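Local coordinates for ABC transporter periplasmic substrate-binding protein (Desulfovibrio alaskensis, PDB 5MY5), which probably binds tungstate selectively in the periplasm and hands it to an ABC transporter for uptake into the cell, at residues A[28-33]-A[55-60]; A[105-110]-A[220-225]; A[98-103]-A[244-249]; A[79-84]-A[225-230]. The protein carries 2 engineered substitutions. One frame throughout, in Å; residues are numbered along the deposited sequence. Where two conformers were deposited one is given.

Contact 1. Residues A[28-33]-A[55-60]; sequences LMMATT and IELRWT
Arg58 N donates to Leu28 O at 3.0 Å, one of five backbone bonds between two parallel strands. Met30 N to Arg58 O is the middle rung; Leu28 N donates to Glu56 O, Thr60 N to Met30 O, and Thr32 N closes on Thr60 O at 2.9 Å. Weaker CA-H...O contacts fill the gaps, among them Trp59 CA on Met30 O at 3.3 Å. The two strands are joined through helices alone, so this is a beta-alpha-beta unit, consistent with the alpha/beta lobe of a periplasmic binding protein. Apolar packing lies on the face that carries Leu28, Met30, Leu57 and Trp59. The two leucines run side by side, with Leu28 CD2 on Leu57 CD1 at 3.9 Å, and the methyl CE of Met30 reaches that same CD1. Thr32 lies alongside Trp59, its CG2 3.8 Å from ring atom CD1. The hydroxyl of Thr32 bonds to Leu80 O and the indole NE1 to Asp37, while helix 239-250 packs over the leucines through Phe245. On the other face, the bend of Met29 at chi2 (-49°) lays SD against Arg58 CB, 3.9 Å away, and that at chi3 brings CE to the same carbon. The guanidinium turns along its own strand: Arg58 NE makes a straight 3.0 Å hydrogen bond, part of a salt bridge, to Glu56 OE2, which lies in the guanidinium plane but is met from above the carboxylate plane.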
loop_
_atom_site.group_PDB
_atom_site.type_symbol
_atom_site.label_atom_id
_atom_site.label_comp_id
_atom_site.label_asym_id
_atom_site.label_seq_id
_atom_site.Cartn_x
_atom_site.Cartn_y
_atom_site.Cartn_z
ATOM N N LEU A 28 -8.412 7.599 -20.882
ATOM C CA LEU A 28 -7.654 6.446 -20.450
ATOM C C LEU A 28 -8.380 5.861 -19.259
ATOM O O LEU A 28 -8.620 6.554 -18.262
ATOM C CB LEU A 28 -6.231 6.918 -20.059
ATOM C CG LEU A 28 -5.281 5.827 -19.416
ATOM C CD1 LEU A 28 -5.005 4.615 -20.283
ATOM C CD2 LEU A 28 -3.993 6.494 -19.003
ATOM N N MET A 29 -8.613 4.556 -19.316
ATOM C CA MET A 29 -9.336 3.859 -18.245
ATOM C C MET A 29 -8.399 2.989 -17.437
ATOM O O MET A 29 -7.701 2.175 -17.974
ATOM C CB MET A 29 -10.388 2.897 -18.818
ATOM C CG MET A 29 -11.469 3.489 -19.706
ATOM S SD MET A 29 -12.287 4.958 -19.039
ATOM C CE MET A 29 -13.302 4.180 -17.829
ATOM N N MET A 30 -8.480 3.161 -16.140
ATOM C CA MET A 30 -7.532 2.531 -15.195
ATOM C C MET A 30 -8.311 1.731 -14.168
ATOM O O MET A 30 -9.314 2.137 -13.724
ATOM C CB MET A 30 -6.715 3.583 -14.477
ATOM C CG MET A 30 -5.980 3.137 -13.234
ATOM S SD MET A 30 -5.067 4.468 -12.394
ATOM C CE MET A 30 -3.787 4.691 -13.538
ATOM N N ALA A 31 -7.696 0.624 -13.784
ATOM C CA ALA A 31 -8.087 -0.045 -12.596
ATOM C C ALA A 31 -7.020 0.086 -11.585
ATOM O O ALA A 31 -5.827 -0.144 -11.853
ATOM C CB ALA A 31 -8.331 -1.517 -12.868
ATOM N N THR A 32 -7.433 0.440 -10.363
ATOM C CA THR A 32 -6.508 0.538 -9.211
ATOM C C THR A 32 -7.170 0.040 -7.921
ATOM O O THR A 32 -8.239 -0.549 -8.028
ATOM C CB THR A 32 -6.050 1.980 -9.114
ATOM O OG1 THR A 32 -4.946 2.136 -8.191
ATOM C CG2 THR A 32 -7.142 2.951 -8.652
ATOM N N THR A 33 -6.526 0.234 -6.802
ATOM C CA THR A 33 -7.015 -0.369 -5.565
ATOM C C THR A 33 -7.714 0.615 -4.670
ATOM O O THR A 33 -7.444 1.813 -4.727
ATOM C CB THR A 33 -5.902 -1.019 -4.798
ATOM O OG1 THR A 33 -4.977 -0.058 -4.245
ATOM C CG2 THR A 33 -5.095 -1.956 -5.735
ATOM N N ILE A 55 -4.993 14.061 -21.969
ATOM C CA ILE A 55 -5.703 12.805 -21.809
ATOM C C ILE A 55 -6.446 12.859 -20.502
ATOM O O ILE A 55 -5.878 13.215 -19.511
ATOM C CB ILE A 55 -4.704 11.603 -21.811
ATOM C CG1 ILE A 55 -3.935 11.553 -23.110
ATOM C CG2 ILE A 55 -5.499 10.302 -21.513
ATOM C CD1 ILE A 55 -2.731 10.643 -23.007
ATOM N N GLU A 56 -7.762 12.525 -20.502
ATOM C CA GLU A 56 -8.569 12.383 -19.304
ATOM C C GLU A 56 -8.356 10.966 -18.672
ATOM O O GLU A 56 -8.437 9.982 -19.401
ATOM C CB GLU A 56 -10.080 12.554 -19.615
ATOM C CG GLU A 56 -10.960 12.426 -18.355
ATOM C CD GLU A 56 -12.484 12.427 -18.628
ATOM O OE1 GLU A 56 -12.896 12.479 -19.783
ATOM O OE2 GLU A 56 -13.228 12.192 -17.659
ATOM N N LEU A 57 -8.029 10.927 -17.379
ATOM C CA LEU A 57 -7.848 9.641 -16.653
ATOM C C LEU A 57 -9.071 9.383 -15.822
ATOM O O LEU A 57 -9.441 10.181 -14.978
ATOM C CB LEU A 57 -6.633 9.703 -15.728
ATOM C CG LEU A 57 -6.343 8.480 -14.867
ATOM C CD1 LEU A 57 -5.891 7.273 -15.689
ATOM C CD2 LEU A 57 -5.309 8.763 -13.753
ATOM N N ARG A 58 -9.667 8.202 -16.022
ATOM C CA ARG A 58 -10.803 7.719 -15.246
ATOM C C ARG A 58 -10.329 6.472 -14.554
ATOM O O ARG A 58 -9.692 5.618 -15.168
ATOM C CB ARG A 58 -12.029 7.478 -16.081
ATOM C CG ARG A 58 -12.646 8.717 -16.688
ATOM C CD ARG A 58 -13.847 8.335 -17.534
ATOM N NE ARG A 58 -14.290 9.454 -18.379
ATOM C CZ ARG A 58 -15.084 9.284 -19.437
ATOM N NH1 ARG A 58 -15.544 8.078 -19.790
ATOM N NH2 ARG A 58 -15.372 10.336 -20.201
ATOM N N TRP A 59 -10.686 6.302 -13.300
ATOM C CA TRP A 59 -10.237 5.108 -12.617
ATOM C C TRP A 59 -11.365 4.482 -11.815
ATOM O O TRP A 59 -12.237 5.167 -11.395
ATOM C CB TRP A 59 -9.016 5.323 -11.737
ATOM C CG TRP A 59 -9.138 6.239 -10.596
ATOM C CD1 TRP A 59 -9.379 5.911 -9.290
ATOM C CD2 TRP A 59 -9.014 7.650 -10.650
ATOM N NE1 TRP A 59 -9.398 7.043 -8.521
ATOM C CE2 TRP A 59 -9.187 8.131 -9.329
ATOM C CE3 TRP A 59 -8.713 8.562 -11.678
ATOM C CZ2 TRP A 59 -9.162 9.503 -9.021
ATOM C CZ3 TRP A 59 -8.702 9.934 -11.375
ATOM C CH2 TRP A 59 -8.883 10.384 -10.046
ATOM N N THR A 60 -11.313 3.186 -11.635
ATOM C CA THR A 60 -12.163 2.498 -10.715
ATOM C C THR A 60 -11.264 1.821 -9.717
ATOM O O THR A 60 -10.221 1.175 -10.112
ATOM C CB THR A 60 -12.928 1.447 -11.501
ATOM O OG1 THR A 60 -13.840 2.180 -12.360
ATOM C CG2 THR A 60 -13.773 0.575 -10.621
#

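Contact 2. Residues A[105-110]-A[220-225]; sequences NDFVII and LFNQYS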
loop_
_atom_site.group_PDB
_atom_site.type_symbol
_atom_site.label_atom_id
_atom_site.label_comp_id
_atom_site.label_asym_id
_atom_site.label_seq_id
_atom_site.Cartn_x
_atom_site.Cartn_y
_atom_site.Cartn_z
ATOM N N ASN A 105 4.516 3.524 -1.011
ATOM C CA ASN A 105 4.177 3.949 0.338
ATOM C C ASN A 105 4.650 2.816 1.294
ATOM O O ASN A 105 5.447 1.979 0.890
ATOM C CB ASN A 105 2.732 4.416 0.511
ATOM C CG ASN A 105 1.693 3.383 0.066
ATOM O OD1 ASN A 105 2.055 2.284 -0.322
ATOM N ND2 ASN A 105 0.399 3.750 0.061
ATOM N N ASP A 106 4.395 2.990 2.546
ATOM C CA ASP A 106 4.950 2.034 3.470
ATOM C C ASP A 106 4.041 1.728 4.619
ATOM O O ASP A 106 3.079 2.372 4.894
ATOM C CB ASP A 106 6.350 2.442 3.955
ATOM C CG ASP A 106 6.343 3.675 4.842
ATOM O OD1 ASP A 106 5.381 4.484 4.874
ATOM O OD2 ASP A 106 7.396 3.916 5.513
ATOM N N PHE A 107 4.426 0.665 5.317
ATOM C CA PHE A 107 3.790 0.223 6.526
ATOM C C PHE A 107 4.674 0.509 7.723
ATOM O O PHE A 107 5.836 0.543 7.555
ATOM C CB PHE A 107 3.477 -1.309 6.441
ATOM C CG PHE A 107 2.436 -1.654 5.391
ATOM C CD1 PHE A 107 1.141 -1.626 5.687
ATOM C CD2 PHE A 107 2.875 -2.062 4.115
ATOM C CE1 PHE A 107 0.166 -1.952 4.672
ATOM C CE2 PHE A 107 1.941 -2.440 3.146
ATOM C CZ PHE A 107 0.621 -2.324 3.432
ATOM N N VAL A 108 4.081 0.601 8.885
ATOM C CA VAL A 108 4.807 0.865 10.174
ATOM C C VAL A 108 4.245 -0.004 11.277
ATOM O O VAL A 108 3.066 -0.426 11.237
ATOM C CB VAL A 108 4.778 2.360 10.525
ATOM C CG1 VAL A 108 5.483 3.242 9.432
ATOM C CG2 VAL A 108 3.442 2.815 10.744
ATOM N N ILE A 109 5.070 -0.283 12.297
ATOM C CA ILE A 109 4.527 -0.885 13.531
ATOM C C ILE A 109 4.397 0.192 14.577
ATOM O O ILE A 109 5.377 0.952 14.781
ATOM C CB ILE A 109 5.420 -2.057 13.974
ATOM C CG1 ILE A 109 5.454 -3.110 12.822
ATOM C CG2 ILE A 109 4.907 -2.580 15.286
ATOM C CD1 ILE A 109 6.505 -4.104 13.059
ATOM N N ILE A 110 3.270 0.250 15.218
ATOM C CA ILE A 110 2.931 1.278 16.232
ATOM C C ILE A 110 2.666 0.573 17.527
ATOM O O ILE A 110 2.393 -0.647 17.574
ATOM C CB ILE A 110 1.815 2.197 15.816
ATOM C CG1 ILE A 110 0.460 1.479 15.837
ATOM C CG2 ILE A 110 2.133 2.763 14.469
ATOM C CD1 ILE A 110 -0.730 2.275 15.445
ATOM N N LEU A 220 8.970 -3.312 4.744
ATOM C CA LEU A 220 7.741 -2.571 4.961
ATOM C C LEU A 220 7.275 -1.702 3.738
ATOM O O LEU A 220 6.253 -1.068 3.811
ATOM C CB LEU A 220 7.872 -1.655 6.183
ATOM C CG LEU A 220 8.062 -2.391 7.512
ATOM C CD1 LEU A 220 8.447 -1.385 8.590
ATOM C CD2 LEU A 220 6.794 -3.149 7.908
ATOM N N PHE A 221 8.069 -1.697 2.695
ATOM C CA PHE A 221 7.672 -0.952 1.474
ATOM C C PHE A 221 6.507 -1.562 0.734
ATOM O O PHE A 221 6.393 -2.783 0.668
ATOM C CB PHE A 221 8.831 -0.831 0.509
ATOM C CG PHE A 221 10.021 -0.031 1.021
ATOM C CD1 PHE A 221 10.012 0.626 2.268
ATOM C CD2 PHE A 221 11.213 -0.019 0.244
ATOM C CE1 PHE A 221 11.128 1.340 2.714
ATOM C CE2 PHE A 221 12.331 0.651 0.708
ATOM C CZ PHE A 221 12.273 1.334 1.943
ATOM N N ASN A 222 5.657 -0.708 0.223
ATOM C CA ASN A 222 4.502 -1.101 -0.572
ATOM C C ASN A 222 4.735 -0.565 -1.971
ATOM O O ASN A 222 4.259 0.561 -2.278
ATOM C CB ASN A 222 3.244 -0.598 0.079
ATOM C CG ASN A 222 1.938 -1.141 -0.584
ATOM O OD1 ASN A 222 1.871 -2.320 -0.908
ATOM N ND2 ASN A 222 0.926 -0.270 -0.762
ATOM N N GLN A 223 5.394 -1.345 -2.803
ATOM C CA GLN A 223 5.851 -0.927 -4.132
ATOM C C GLN A 223 4.607 -0.842 -5.087
ATOM O O GLN A 223 3.901 -1.823 -5.307
ATOM C CB GLN A 223 6.839 -1.861 -4.736
ATOM C CG GLN A 223 7.374 -1.390 -6.067
ATOM C CD GLN A 223 8.148 -0.106 -5.968
ATOM O OE1 GLN A 223 9.123 0.005 -5.185
ATOM N NE2 GLN A 223 7.786 0.880 -6.772
ATOM N N TYR A 224 4.427 0.350 -5.716
ATOM C CA TYR A 224 3.500 0.522 -6.812
ATOM C C TYR A 224 4.124 0.347 -8.176
ATOM O O TYR A 224 5.275 0.885 -8.401
ATOM C CB TYR A 224 2.937 1.929 -6.812
ATOM C CG TYR A 224 1.806 2.069 -5.921
ATOM C CD1 TYR A 224 1.989 2.180 -4.548
ATOM C CD2 TYR A 224 0.520 2.075 -6.410
ATOM C CE1 TYR A 224 0.905 2.302 -3.685
ATOM C CE2 TYR A 224 -0.568 2.188 -5.584
ATOM C CZ TYR A 224 -0.388 2.318 -4.197
ATOM O OH TYR A 224 -1.478 2.436 -3.394
ATOM N N SER A 225 3.384 -0.295 -9.085
ATOM C CA SER A 225 3.753 -0.357 -10.492
ATOM C C SER A 225 2.561 -0.044 -11.377
ATOM O O SER A 225 1.415 -0.362 -11.021
ATOM C CB SER A 225 4.284 -1.717 -10.826
ATOM O OG SER A 225 5.404 -1.982 -9.994
HETATM O O HOH W 1 -1.787 1.369 -0.887
#
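Asn105 and Asn222 pair through both backbone and side chain. Asn222 N donates to Asn105 O at 2.8 Å, with a weak return bond from Asn105 N, and two residues along, Phe107 N bonds to Leu220 O. The Asn105 side chain rises from CB with CG between its own N and carbonyl carbon (chi1 55°), and this brings the amide over to the opposite strand. CG lies 3.8 Å from Asn222 ND2. The oxygen, OD1, does most of the touching: Asn222 ND2 gives it a hydrogen bond of 2.8 Å on a lone pair, the two amides being only 17° from coplanar, and the edge of the Tyr224 ring approaches with CE1 at 3.6 Å. At the other branch, ND2 makes a weak bond to a water that also lies 2.7 Å from Tyr224 OH. The phenol bonds further to Thr36, and Asn222 OD1 weakly to His82. Beyond the asparagine pair, the ring of Phe107 sets CE2 against Asn222 CB at 3.8 Å. This is an antiparallel ladder between the long strands 100-112 and 221-228, near the centre of the molecule, consistent with the paired strands that run between the two lobes of a periplasmic binding protein.

Contact 3. Residues A[98-103]-A[244-249]; sequences ARTQLM and KFVNWM
Leu102 and Met249 cross at about a right angle where helix 239-250 packs on strand 100-112, a helix-on-sheet layer of the alpha/beta fold shared by periplasmic binding proteins. The strand and helix segments run 45° apart, with axes 9.7 Å from each other at closest, and they meet through side chains without a hydrogen bond between them. Leu102 points at the helix and forks round the base of its partner: CD1 and CD2 each lie 3.7 Å from Met249 CB. The methionine then bends at both chi2 and chi3, so its chain curls back and the terminal methyl CE comes to 4.0 Å from Leu102 CD1. Nearer the backbone, Met249 CG lies over one face of the Phe245 ring, 3.5 Å above its plane and offset toward the rim. Phe245 itself meets Phe49 edge-to-face, and its ring faces strand 27-33. Gln255 NE2 binds the carbonyls of both Leu102 and Met249, bridging strand and helix from a third element. One turn earlier on the helix, Thr100 and Val246 approach tip to tip. The valine CG1 stands anti to its backbone N (chi1 177°) and rests against the end of the threonine, 3.7 Å from Thr100 OG1 and 3.8 Å from CG2, with CB equally near.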
loop_
_atom_site.group_PDB
_atom_site.type_symbol
_atom_site.label_atom_id
_atom_site.label_comp_id
_atom_site.label_asym_id
_atom_site.label_seq_id
_atom_site.Cartn_x
_atom_site.Cartn_y
_atom_site.Cartn_z
ATOM N N ALA A 98 4.184 -5.185 -19.258
ATOM C CA ALA A 98 5.300 -5.134 -18.346
ATOM C C ALA A 98 4.961 -4.234 -17.144
ATOM O O ALA A 98 4.036 -3.374 -17.240
ATOM C CB ALA A 98 6.558 -4.635 -19.000
ATOM N N ARG A 99 5.673 -4.461 -16.051
ATOM C CA ARG A 99 5.529 -3.677 -14.831
ATOM C C ARG A 99 6.536 -2.570 -14.887
ATOM O O ARG A 99 7.743 -2.824 -15.059
ATOM C CB ARG A 99 5.851 -4.451 -13.548
ATOM C CG ARG A 99 5.040 -5.687 -13.317
ATOM C CD ARG A 99 5.729 -6.505 -12.261
ATOM N NE ARG A 99 5.696 -5.863 -10.979
ATOM C CZ ARG A 99 6.621 -5.855 -10.042
ATOM N NH1 ARG A 99 7.772 -6.493 -10.239
ATOM N NH2 ARG A 99 6.393 -5.300 -8.881
ATOM N N THR A 100 6.099 -1.327 -14.637
ATOM C CA THR A 100 7.006 -0.202 -14.400
ATOM C C THR A 100 6.828 0.266 -12.970
ATOM O O THR A 100 5.790 0.815 -12.623
ATOM C CB THR A 100 6.757 0.965 -15.419
ATOM O OG1 THR A 100 6.995 0.471 -16.747
ATOM C CG2 THR A 100 7.642 2.080 -15.202
ATOM N N GLN A 101 7.883 0.170 -12.197
ATOM C CA GLN A 101 7.831 0.642 -10.827
ATOM C C GLN A 101 7.876 2.140 -10.797
ATOM O O GLN A 101 8.628 2.771 -11.578
ATOM C CB GLN A 101 8.977 0.043 -10.008
ATOM C CG GLN A 101 8.673 -1.393 -9.557
ATOM C CD GLN A 101 8.839 -2.429 -10.654
ATOM O OE1 GLN A 101 9.949 -2.621 -11.177
ATOM N NE2 GLN A 101 7.772 -3.145 -10.972
ATOM N N LEU A 102 7.116 2.739 -9.923
ATOM C CA LEU A 102 6.849 4.222 -9.896
ATOM C C LEU A 102 7.114 4.889 -8.541
ATOM O O LEU A 102 7.844 5.911 -8.440
ATOM C CB LEU A 102 5.504 4.594 -10.483
ATOM C CG LEU A 102 5.290 4.273 -11.930
ATOM C CD1 LEU A 102 3.821 4.454 -12.321
ATOM C CD2 LEU A 102 6.191 5.200 -12.805
ATOM N N MET A 103 6.618 4.328 -7.440
ATOM C CA MET A 103 6.766 4.823 -6.118
ATOM C C MET A 103 6.363 3.765 -5.104
ATOM O O MET A 103 5.788 2.782 -5.489
ATOM C CB MET A 103 5.902 6.026 -5.843
ATOM C CG MET A 103 4.444 5.878 -5.928
ATOM S SD MET A 103 3.626 5.650 -7.511
ATOM C CE MET A 103 1.964 5.757 -6.969
ATOM N N LYS A 244 1.514 6.696 -22.453
ATOM C CA LYS A 244 1.671 8.106 -22.134
ATOM C C LYS A 244 1.592 8.349 -20.646
ATOM O O LYS A 244 2.334 9.167 -20.081
ATOM C CB LYS A 244 0.685 8.929 -22.914
ATOM C CG LYS A 244 0.803 10.436 -22.790
ATOM C CD LYS A 244 2.060 11.057 -23.439
ATOM C CE LYS A 244 2.254 10.732 -24.939
ATOM N NZ LYS A 244 1.169 11.324 -25.841
ATOM N N PHE A 245 0.691 7.655 -19.960
ATOM C CA PHE A 245 0.568 7.784 -18.518
ATOM C C PHE A 245 1.856 7.286 -17.854
ATOM O O PHE A 245 2.272 7.884 -16.870
ATOM C CB PHE A 245 -0.693 7.028 -17.964
ATOM C CG PHE A 245 -0.859 7.130 -16.510
ATOM C CD1 PHE A 245 -1.363 8.275 -15.937
ATOM C CD2 PHE A 245 -0.516 6.092 -15.707
ATOM C CE1 PHE A 245 -1.517 8.372 -14.557
ATOM C CE2 PHE A 245 -0.747 6.177 -14.329
ATOM C CZ PHE A 245 -1.208 7.287 -13.764
ATOM N N VAL A 246 2.364 6.117 -18.275
ATOM C CA VAL A 246 3.595 5.562 -17.666
ATOM C C VAL A 246 4.705 6.538 -17.865
ATOM O O VAL A 246 5.481 6.812 -16.936
ATOM C CB VAL A 246 3.948 4.195 -18.241
ATOM C CG1 VAL A 246 5.227 3.607 -17.731
ATOM C CG2 VAL A 246 2.867 3.193 -17.951
ATOM N N ASN A 247 4.754 7.093 -19.060
ATOM C CA ASN A 247 5.839 8.046 -19.366
ATOM C C ASN A 247 5.752 9.250 -18.460
ATOM O O ASN A 247 6.735 9.709 -17.928
ATOM C CB ASN A 247 5.777 8.413 -20.863
ATOM C CG ASN A 247 6.830 9.395 -21.253
ATOM O OD1 ASN A 247 6.651 10.580 -21.097
ATOM N ND2 ASN A 247 7.921 8.875 -21.825
ATOM N N TRP A 248 4.540 9.838 -18.335
ATOM C CA TRP A 248 4.308 10.900 -17.471
ATOM C C TRP A 248 4.648 10.638 -16.006
ATOM O O TRP A 248 5.344 11.447 -15.350
ATOM C CB TRP A 248 2.858 11.381 -17.640
ATOM C CG TRP A 248 2.515 12.600 -16.827
ATOM C CD1 TRP A 248 2.804 13.892 -17.160
ATOM C CD2 TRP A 248 1.804 12.660 -15.606
ATOM N NE1 TRP A 248 2.364 14.726 -16.199
ATOM C CE2 TRP A 248 1.705 14.001 -15.233
ATOM C CE3 TRP A 248 1.219 11.684 -14.751
ATOM C CZ2 TRP A 248 1.092 14.403 -14.058
ATOM C CZ3 TRP A 248 0.590 12.070 -13.640
ATOM C CH2 TRP A 248 0.518 13.431 -13.269
ATOM N N MET A 249 4.253 9.457 -15.485
ATOM C CA MET A 249 4.425 9.217 -14.070
ATOM C C MET A 249 5.903 8.999 -13.780
ATOM O O MET A 249 6.321 9.249 -12.627
ATOM C CB MET A 249 3.757 7.878 -13.640
ATOM C CG MET A 249 2.272 8.005 -13.590
ATOM S SD MET A 249 1.677 8.936 -12.137
ATOM C CE MET A 249 1.851 7.622 -10.862
#

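Contact 4. Residues A[79-84]-A[225-230]; sequences LLVHAP and SAIPVN
Leu79 O takes the N-H of Ile227 at 2.9 Å, in the plane of its carbonyl. The same Leu79 O also receives a CA-H...O contact from Ala226 CA, 3.2 Å away. Both contacts come from the neighbouring antiparallel strand. Leu79 N answers with a bond to Ile227 O, this donor standing 38° above the carbonyl plane, and the two residues thereby form a hydrogen-bonded pair. Val81 and Ser225 form a second such pair: Val81 N donates to Ser225 O at 3.1 Å, and Ser225 N to Val81 O at 3.0 Å. Between them Leu80 faces Ala226 as a non-hydrogen-bonded pair. Leu80 CG is anti to the backbone N (chi1 180°), and with chi2 near 60° CD1 reaches across to 3.7 Å from Ser225 O.

On the face shared by Leu79, Val81, Ser225 and Ile227 the side chains meet more loosely. Leu79 CB lies 4.2 Å from Ile227 CB, and the branch tip CD1 of Ile227 approaches Val81 CG2 at 4.3 Å. The Ser225 hydroxyl has its bond with Gln101.

The pairing places an antiparallel strand beside the parallel strands of this lobe, consistent with the mixed sheet of periplasmic binding proteins. Strand 78-81 is bordered on its other side by strand 27-33, and strand 221-228 by strand 100-112. Helix 84-92 lies against the Leu79 and Ile227 face through Phe90 and Glu87. From helix 239-250, Val246 touches Ala226, and Lys239, Ala242 and Asp243 touch Pro228.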
loop_
_atom_site.group_PDB
_atom_site.type_symbol
_atom_site.label_atom_id
_atom_site.label_comp_id
_atom_site.label_asym_id
_atom_site.label_seq_id
_atom_site.Cartn_x
_atom_site.Cartn_y
_atom_site.Cartn_z
ATOM N N LEU A 79 -3.321 -0.819 -15.378
ATOM C CA LEU A 79 -3.445 -1.096 -13.970
ATOM C C LEU A 79 -2.447 -0.176 -13.225
ATOM O O LEU A 79 -1.316 -0.004 -13.640
ATOM C CB LEU A 79 -3.026 -2.560 -13.654
ATOM C CG LEU A 79 -3.800 -3.648 -14.319
ATOM C CD1 LEU A 79 -3.412 -5.017 -13.730
ATOM C CD2 LEU A 79 -5.275 -3.468 -14.346
ATOM N N LEU A 80 -2.878 0.200 -12.038
ATOM C CA LEU A 80 -1.905 0.837 -11.054
ATOM C C LEU A 80 -2.157 0.076 -9.779
ATOM O O LEU A 80 -3.135 0.276 -9.085
ATOM C CB LEU A 80 -2.192 2.350 -10.893
ATOM C CG LEU A 80 -1.259 3.052 -9.910
ATOM C CD1 LEU A 80 0.201 3.011 -10.326
ATOM C CD2 LEU A 80 -1.800 4.521 -9.756
ATOM N N VAL A 81 -1.195 -0.783 -9.422
ATOM C CA VAL A 81 -1.431 -1.715 -8.301
ATOM C C VAL A 81 -0.148 -1.886 -7.505
ATOM O O VAL A 81 0.863 -1.235 -7.817
ATOM C CB VAL A 81 -1.967 -3.092 -8.770
ATOM C CG1 VAL A 81 -3.407 -2.939 -9.309
ATOM C CG2 VAL A 81 -1.083 -3.627 -9.832
ATOM N N HIS A 82 -0.247 -2.681 -6.439
ATOM C CA HIS A 82 0.873 -2.780 -5.488
ATOM C C HIS A 82 0.946 -4.173 -4.896
ATOM O O HIS A 82 0.799 -4.353 -3.674
ATOM C CB HIS A 82 0.752 -1.702 -4.405
ATOM C CG HIS A 82 -0.612 -1.573 -3.836
ATOM N ND1 HIS A 82 -1.007 -2.234 -2.709
ATOM C CD2 HIS A 82 -1.708 -0.866 -4.254
ATOM C CE1 HIS A 82 -2.278 -1.948 -2.442
ATOM N NE2 HIS A 82 -2.735 -1.119 -3.380
ATOM N N ALA A 83 1.105 -5.121 -5.800
ATOM C CA ALA A 83 1.127 -6.551 -5.458
ATOM C C ALA A 83 2.058 -7.352 -6.411
ATOM O O ALA A 83 1.638 -7.970 -7.373
ATOM C CB ALA A 83 -0.290 -7.086 -5.470
ATOM N N PRO A 84 3.358 -7.282 -6.071
ATOM C CA PRO A 84 4.361 -7.723 -7.045
ATOM C C PRO A 84 4.182 -9.163 -7.579
ATOM O O PRO A 84 4.284 -9.357 -8.746
ATOM C CB PRO A 84 5.676 -7.498 -6.287
ATOM C CG PRO A 84 5.379 -6.357 -5.337
ATOM C CD PRO A 84 3.953 -6.529 -4.970
ATOM N N SER A 225 3.384 -0.295 -9.085
ATOM C CA SER A 225 3.753 -0.357 -10.492
ATOM C C SER A 225 2.561 -0.044 -11.377
ATOM O O SER A 225 1.415 -0.362 -11.021
ATOM C CB SER A 225 4.284 -1.717 -10.826
ATOM O OG SER A 225 5.404 -1.982 -9.994
ATOM N N ALA A 226 2.870 0.492 -12.557
ATOM C CA ALA A 226 1.870 0.589 -13.604
ATOM C C ALA A 226 2.070 -0.523 -14.587
ATOM O O ALA A 226 3.248 -0.924 -14.869
ATOM C CB ALA A 226 1.944 1.943 -14.336
ATOM N N ILE A 227 0.969 -1.050 -15.108
ATOM C CA ILE A 227 1.050 -2.147 -16.115
ATOM C C ILE A 227 0.017 -1.881 -17.178
ATOM O O ILE A 227 -1.187 -2.033 -16.981
ATOM C CB ILE A 227 0.675 -3.502 -15.435
ATOM C CG1 ILE A 227 1.569 -3.777 -14.231
ATOM C CG2 ILE A 227 0.864 -4.604 -16.460
ATOM C CD1 ILE A 227 1.078 -4.907 -13.303
ATOM N N PRO A 228 0.484 -1.506 -18.393
ATOM C CA PRO A 228 -0.388 -1.433 -19.561
ATOM C C PRO A 228 -1.011 -2.820 -19.863
ATOM O O PRO A 228 -0.259 -3.799 -19.842
ATOM C CB PRO A 228 0.538 -0.962 -20.678
ATOM C CG PRO A 228 1.622 -0.188 -19.965
ATOM C CD PRO A 228 1.839 -1.042 -18.689
ATOM N N VAL A 229 -2.265 -2.812 -20.159
ATOM C CA VAL A 229 -2.953 -4.079 -20.605
ATOM C C VAL A 229 -2.405 -4.355 -22.011
ATOM O O VAL A 229 -2.180 -3.499 -22.798
ATOM C CB VAL A 229 -4.439 -3.892 -20.528
ATOM C CG1 VAL A 229 -5.228 -5.061 -21.200
ATOM C CG2 VAL A 229 -4.904 -3.774 -19.105
ATOM N N ASN A 230 -2.147 -5.627 -22.292
ATOM C CA ASN A 230 -1.444 -6.062 -23.517
ATOM C C ASN A 230 -2.394 -6.141 -24.700
ATOM O O ASN A 230 -3.397 -6.823 -24.629
ATOM C CB ASN A 230 -0.817 -7.428 -23.250
ATOM C CG ASN A 230 0.188 -7.776 -24.291
ATOM O OD1 ASN A 230 0.084 -7.397 -25.438
ATOM N ND2 ASN A 230 1.193 -8.532 -23.873
#

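Overall arrangement
From the N terminus, contact 1 closes first, bringing strand 56-62 back beside strand 27-33 after a short helical excursion. The chain then lays down strand 78-81, which waits until residues 225-230 return to close contact 4. Before that, residues 105-110 and 220-225 close contact 2, which falls inside both contact 4 and contact 3. Contact 3 closes last, when helix 239-250 packs back on residues 98-103; it crosses contact 4, whose loop contains 98-103 but not the helix. Contacts 1, 3 and 4 gather in one lobe, where helix 239-250 covers contact 1 and Thr33 bonds to His82, while contact 2 carries the same sheet toward the other lobe.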